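Putative acetylornithine deacetylase (Sulfolobus tokodaii, PDB 3VPB) probably catalyses, as the ligase ArgX, the ATP-dependent joining of glutamate to the C-terminal glutamate of the carrier protein LysW in arginine biosynthesis. Local coordinates at residues B[101-113]-B[160-172]. Sequence-based numbering, arbitrary orientation.
Sequences IPDSIIALSAEAA and ALKAHIVQEYIQY. With ADP (adenosine-5'-diphosphate), chain L.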
loop_
_atom_site.group_PDB
_atom_site.type_symbol
_atom_site.label_atom_id
_atom_site.label_comp_id
_atom_site.label_asym_id
_atom_site.label_seq_id
_atom_site.Cartn_x
_atom_site.Cartn_y
_atom_site.Cartn_z
ATOM N N ILE B 101 0.338 8.068 31.731
ATOM C CA ILE B 101 0.603 7.414 30.455
ATOM C C ILE B 101 2.071 7.609 30.197
ATOM O O ILE B 101 2.713 8.465 30.820
ATOM C CB ILE B 101 -0.257 8.049 29.288
ATOM C CG1 ILE B 101 0.169 9.514 29.049
ATOM C CG2 ILE B 101 -1.767 7.841 29.579
ATOM C CD1 ILE B 101 -0.379 10.179 27.755
ATOM N N PRO B 102 2.657 6.824 29.279
ATOM C CA PRO B 102 4.075 7.117 29.063
ATOM C C PRO B 102 4.283 8.530 28.531
ATOM O O PRO B 102 3.443 9.041 27.787
ATOM C CB PRO B 102 4.488 6.105 27.982
ATOM C CG PRO B 102 3.450 5.006 28.071
ATOM C CD PRO B 102 2.165 5.729 28.435
ATOM N N ASP B 103 5.380 9.174 28.921
ATOM C CA ASP B 103 5.671 10.523 28.403
ATOM C C ASP B 103 5.762 10.459 26.888
ATOM O O ASP B 103 6.599 9.729 26.374
ATOM C CB ASP B 103 6.986 11.024 28.979
ATOM C CG ASP B 103 6.866 11.451 30.429
ATOM O OD1 ASP B 103 5.733 11.589 30.936
ATOM O OD2 ASP B 103 7.920 11.686 31.049
ATOM N N SER B 104 4.904 11.188 26.168
ATOM C CA SER B 104 4.759 10.915 24.725
ATOM C C SER B 104 4.757 12.192 23.919
ATOM O O SER B 104 4.323 13.219 24.407
ATOM C CB SER B 104 3.458 10.194 24.425
ATOM O OG SER B 104 3.361 8.974 25.105
ATOM N N ILE B 105 5.254 12.106 22.687
ATOM C CA ILE B 105 5.221 13.221 21.749
ATOM C C ILE B 105 4.689 12.659 20.432
ATOM O O ILE B 105 5.049 11.551 20.040
ATOM C CB ILE B 105 6.622 13.813 21.504
ATOM C CG1 ILE B 105 7.268 14.277 22.806
ATOM C CG2 ILE B 105 6.555 14.999 20.521
ATOM C CD1 ILE B 105 8.752 14.680 22.631
ATOM N N ILE B 106 3.811 13.404 19.775
ATOM C CA ILE B 106 3.217 12.946 18.525
ATOM C C ILE B 106 3.872 13.653 17.352
ATOM O O ILE B 106 4.022 14.874 17.365
ATOM C CB ILE B 106 1.690 13.185 18.526
ATOM C CG1 ILE B 106 1.065 12.466 19.718
ATOM C CG2 ILE B 106 1.043 12.734 17.198
ATOM C CD1 ILE B 106 1.511 10.980 19.919
ATOM N N ALA B 107 4.263 12.866 16.351
ATOM C CA ALA B 107 4.938 13.388 15.175
ATOM C C ALA B 107 4.178 12.937 13.928
ATOM O O ALA B 107 4.013 11.731 13.688
ATOM C CB ALA B 107 6.373 12.863 15.135
ATOM N N LEU B 108 3.725 13.903 13.129
ATOM C CA LEU B 108 2.825 13.582 12.022
ATOM C C LEU B 108 3.468 13.678 10.644
ATOM O O LEU B 108 2.767 13.842 9.628
ATOM C CB LEU B 108 1.552 14.433 12.094
ATOM C CG LEU B 108 0.821 14.330 13.439
ATOM C CD1 LEU B 108 -0.278 15.371 13.537
ATOM C CD2 LEU B 108 0.223 12.900 13.699
ATOM N N SER B 109 4.791 13.581 10.614
ATOM C CA SER B 109 5.552 13.531 9.362
ATOM C C SER B 109 6.942 12.995 9.667
ATOM O O SER B 109 7.345 12.952 10.807
ATOM C CB SER B 109 5.661 14.937 8.731
ATOM O OG SER B 109 6.484 15.778 9.530
ATOM N N ALA B 110 7.692 12.595 8.629
ATOM C CA ALA B 110 9.082 12.197 8.821
ATOM C C ALA B 110 9.917 13.309 9.444
ATOM O O ALA B 110 10.775 13.066 10.314
ATOM C CB ALA B 110 9.694 11.765 7.454
ATOM N N GLU B 111 9.668 14.539 8.992
ATOM C CA GLU B 111 10.381 15.696 9.522
ATOM C C GLU B 111 10.098 15.874 11.013
ATOM O O GLU B 111 11.018 16.047 11.817
ATOM C CB GLU B 111 9.963 16.977 8.781
ATOM C CG GLU B 111 10.601 18.231 9.392
ATOM C CD GLU B 111 10.204 19.513 8.682
ATOM O OE1 GLU B 111 9.620 19.441 7.585
ATOM O OE2 GLU B 111 10.509 20.600 9.210
ATOM N N ALA B 112 8.822 15.839 11.374
ATOM C CA ALA B 112 8.443 15.953 12.774
ATOM C C ALA B 112 8.974 14.794 13.636
ATOM O O ALA B 112 9.331 15.003 14.784
ATOM C CB ALA B 112 6.944 16.056 12.905
ATOM N N ALA B 113 9.011 13.580 13.087
ATOM C CA ALA B 113 9.514 12.405 13.839
ATOM C C ALA B 113 10.983 12.604 14.249
ATOM O O ALA B 113 11.381 12.353 15.412
ATOM C CB ALA B 113 9.337 11.116 13.026
ATOM N N ALA B 160 -2.583 6.548 8.682
ATOM C CA ALA B 160 -2.546 6.561 10.146
ATOM C C ALA B 160 -1.265 5.888 10.671
ATOM O O ALA B 160 -0.761 6.250 11.741
ATOM C CB ALA B 160 -3.811 5.920 10.745
ATOM N N LEU B 161 -0.704 4.953 9.893
ATOM C CA LEU B 161 0.552 4.288 10.292
ATOM C C LEU B 161 1.743 5.222 10.156
ATOM O O LEU B 161 2.829 4.923 10.640
ATOM C CB LEU B 161 0.799 3.018 9.471
ATOM C CG LEU B 161 -0.192 1.865 9.604
ATOM C CD1 LEU B 161 0.283 0.719 8.696
ATOM C CD2 LEU B 161 -0.296 1.390 11.032
ATOM N N LYS B 162 1.531 6.358 9.503
ATOM C CA LYS B 162 2.567 7.376 9.352
ATOM C C LYS B 162 2.616 8.359 10.529
ATOM O O LYS B 162 3.500 9.215 10.594
ATOM C CB LYS B 162 2.371 8.133 8.036
ATOM C CG LYS B 162 2.554 7.249 6.791
ATOM C CD LYS B 162 2.228 7.995 5.503
ATOM C CE LYS B 162 2.276 7.028 4.312
ATOM N NZ LYS B 162 2.262 7.754 3.009
ATOM N N ALA B 163 1.647 8.266 11.439
ATOM C CA ALA B 163 1.664 9.079 12.637
ATOM C C ALA B 163 2.551 8.353 13.656
ATOM O O ALA B 163 2.399 7.155 13.860
ATOM C CB ALA B 163 0.259 9.237 13.188
ATOM N N HIS B 164 3.479 9.069 14.273
ATOM C CA HIS B 164 4.409 8.453 15.207
ATOM C C HIS B 164 4.060 8.843 16.629
ATOM O O HIS B 164 4.028 10.041 16.933
ATOM C CB HIS B 164 5.824 8.956 14.981
ATOM C CG HIS B 164 6.383 8.656 13.616
ATOM N ND1 HIS B 164 7.442 7.798 13.427
ATOM C CD2 HIS B 164 6.093 9.171 12.400
ATOM C CE1 HIS B 164 7.760 7.765 12.144
ATOM N NE2 HIS B 164 6.945 8.578 11.495
ATOM N N ILE B 165 3.909 7.840 17.492
ATOM C CA ILE B 165 3.851 8.073 18.941
ATOM C C ILE B 165 5.252 7.791 19.475
ATOM O O ILE B 165 5.683 6.648 19.503
ATOM C CB ILE B 165 2.843 7.169 19.652
ATOM C CG1 ILE B 165 1.460 7.276 18.978
ATOM C CG2 ILE B 165 2.761 7.550 21.146
ATOM C CD1 ILE B 165 0.416 6.260 19.544
ATOM N N VAL B 166 5.949 8.844 19.873
ATOM C CA VAL B 166 7.335 8.743 20.301
ATOM C C VAL B 166 7.340 8.868 21.812
ATOM O O VAL B 166 6.994 9.919 22.332
ATOM C CB VAL B 166 8.151 9.892 19.695
ATOM C CG1 VAL B 166 9.605 9.860 20.194
ATOM C CG2 VAL B 166 8.066 9.863 18.135
ATOM N N GLN B 167 7.762 7.823 22.522
ATOM C CA GLN B 167 7.593 7.868 23.974
ATOM C C GLN B 167 8.732 7.259 24.754
ATOM O O GLN B 167 9.594 6.557 24.213
ATOM C CB GLN B 167 6.246 7.256 24.407
ATOM C CG GLN B 167 5.819 6.040 23.649
ATOM C CD GLN B 167 4.599 5.300 24.219
ATOM O OE1 GLN B 167 4.674 4.100 24.370
ATOM N NE2 GLN B 167 3.473 6.007 24.501
ATOM N N GLU B 168 8.735 7.552 26.036
ATOM C CA GLU B 168 9.754 7.001 26.926
ATOM C C GLU B 168 9.652 5.484 26.946
ATOM O O GLU B 168 8.564 4.917 26.841
ATOM C CB GLU B 168 9.605 7.564 28.344
ATOM C CG GLU B 168 8.284 7.272 28.980
ATOM C CD GLU B 168 8.222 7.721 30.438
ATOM O OE1 GLU B 168 9.246 7.569 31.166
ATOM O OE2 GLU B 168 7.144 8.209 30.858
ATOM N N TYR B 169 10.803 4.837 27.080
ATOM C CA TYR B 169 10.856 3.394 27.173
ATOM C C TYR B 169 10.740 2.999 28.643
ATOM O O TYR B 169 11.538 3.444 29.464
ATOM C CB TYR B 169 12.178 2.920 26.565
ATOM C CG TYR B 169 12.365 1.430 26.619
ATOM C CD1 TYR B 169 11.428 0.563 26.057
ATOM C CD2 TYR B 169 13.484 0.888 27.237
ATOM C CE1 TYR B 169 11.604 -0.821 26.114
ATOM C CE2 TYR B 169 13.684 -0.494 27.286
ATOM C CZ TYR B 169 12.747 -1.328 26.725
ATOM O OH TYR B 169 12.952 -2.683 26.796
ATOM N N ILE B 170 9.713 2.207 28.977
ATOM C CA ILE B 170 9.444 1.871 30.368
ATOM C C ILE B 170 9.472 0.365 30.484
ATOM O O ILE B 170 8.527 -0.332 30.070
ATOM C CB ILE B 170 8.054 2.419 30.867
ATOM C CG1 ILE B 170 7.884 3.896 30.507
ATOM C CG2 ILE B 170 7.917 2.244 32.381
ATOM C CD1 ILE B 170 6.496 4.477 30.858
ATOM N N GLN B 171 10.574 -0.153 31.026
ATOM C CA GLN B 171 10.667 -1.585 31.255
ATOM C C GLN B 171 11.874 -1.885 32.119
ATOM O O GLN B 171 13.031 -1.641 31.715
ATOM C CB GLN B 171 10.807 -2.363 29.926
ATOM C CG GLN B 171 10.865 -3.879 30.117
ATOM C CD GLN B 171 9.633 -4.418 30.766
ATOM O OE1 GLN B 171 9.679 -4.915 31.887
ATOM N NE2 GLN B 171 8.501 -4.301 30.083
ATOM N N TYR B 172 11.616 -2.462 33.286
ATOM C CA TYR B 172 12.714 -2.906 34.127
ATOM C C TYR B 172 12.410 -4.215 34.820
ATOM O O TYR B 172 13.209 -4.699 35.622
ATOM C CB TYR B 172 13.146 -1.811 35.092
ATOM C CG TYR B 172 12.253 -1.630 36.292
ATOM C CD1 TYR B 172 10.979 -1.095 36.161
ATOM C CD2 TYR B 172 12.699 -1.980 37.569
ATOM C CE1 TYR B 172 10.164 -0.911 37.271
ATOM C CE2 TYR B 172 11.880 -1.793 38.706
ATOM C CZ TYR B 172 10.616 -1.277 38.536
ATOM O OH TYR B 172 9.791 -1.092 39.626
HETATM P PB ADP L . -0.031 -3.307 20.785
HETATM O O1B ADP L . -1.382 -2.714 20.638
HETATM O O2B ADP L . 0.094 -4.441 21.790
HETATM O O3B ADP L . 0.686 -3.621 19.503
HETATM P PA ADP L . 1.496 -1.881 22.806
HETATM O O1A ADP L . 1.665 -0.370 22.924
HETATM O O2A ADP L . 0.749 -2.705 23.831
HETATM O O3A ADP L . 0.876 -2.093 21.337
HETATM O "O5'" ADP L . 2.984 -2.467 22.662
HETATM C "C5'" ADP L . 3.283 -3.859 22.562
HETATM C "C4'" ADP L . 4.393 -4.217 23.532
HETATM O "O4'" ADP L . 5.504 -3.344 23.304
HETATM C "C3'" ADP L . 3.956 -3.959 24.977
HETATM O "O3'" ADP L . 3.350 -5.127 25.546
HETATM C "C2'" ADP L . 5.260 -3.628 25.664
HETATM O "O2'" ADP L . 5.969 -4.830 25.997
HETATM C "C1'" ADP L . 6.030 -2.934 24.572
HETATM N N9 ADP L . 5.887 -1.471 24.682
HETATM C C8 ADP L . 5.053 -0.661 23.980
HETATM N N7 ADP L . 5.272 0.611 24.343
HETATM C C5 ADP L . 6.248 0.616 25.272
HETATM C C6 ADP L . 6.935 1.625 26.088
HETATM N N6 ADP L . 6.631 2.928 25.938
HETATM N N1 ADP L . 7.936 1.213 26.922
HETATM C C2 ADP L . 8.268 -0.075 27.067
HETATM N N3 ADP L . 7.640 -1.053 26.365
HETATM C C4 ADP L . 6.646 -0.750 25.488
#
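Ile105 with Val166 and Ala107 with His164 form the hydrogen-bonded pairs of two antiparallel strands, 104-107 and 164-168, each pair closed by two backbone bonds. A further backbone bond, Glu168 N to Asp103 O, extends the pairing. Glu168 reaches across to Asp103, CG set between backbone N and carbonyl carbon (chi1 60°) and the chain extended beyond it, and its OE2 accepts from Asp103 N at 2.8 Å, nearly straight at 171°. This leaves two carboxylates close together, a repulsion probably eased by Lys244, which forms a salt bridge with Glu168 OE2.

On the face shared by Ser104 and Gln167, Gln167 NE2 donates to Ser104 OG (3.0 Å), which itself donates to Pro102 O. The amide runs alongside the Pro102 ring, and its OE1 accepts from adenine N6 of ADP (2.8 Å). Glu168 O takes the same amino group, while Ile170 N reaches ADP N1 (2.9 Å). A leucine in place of Gln167 would probably leave adenine N6 without one acceptor and Ser104 OG without its amide donor.

The apolar contact is Ile106 CD1 against Ile165 CG1 (3.8 Å). Ala113 CB sits 3.7 Å from the centroid of the His164 ring, over one face, a CH-pi contact; Asp126 is hydrogen-bonded to His164 ND1.

Within the ATP-grasp fold, strand 164-168 lies between 104-107 and 124-127; beyond 104-107 the sheet continues into the second subunit, and helix 110-120 packs Arg120 on Ile105 and Val166.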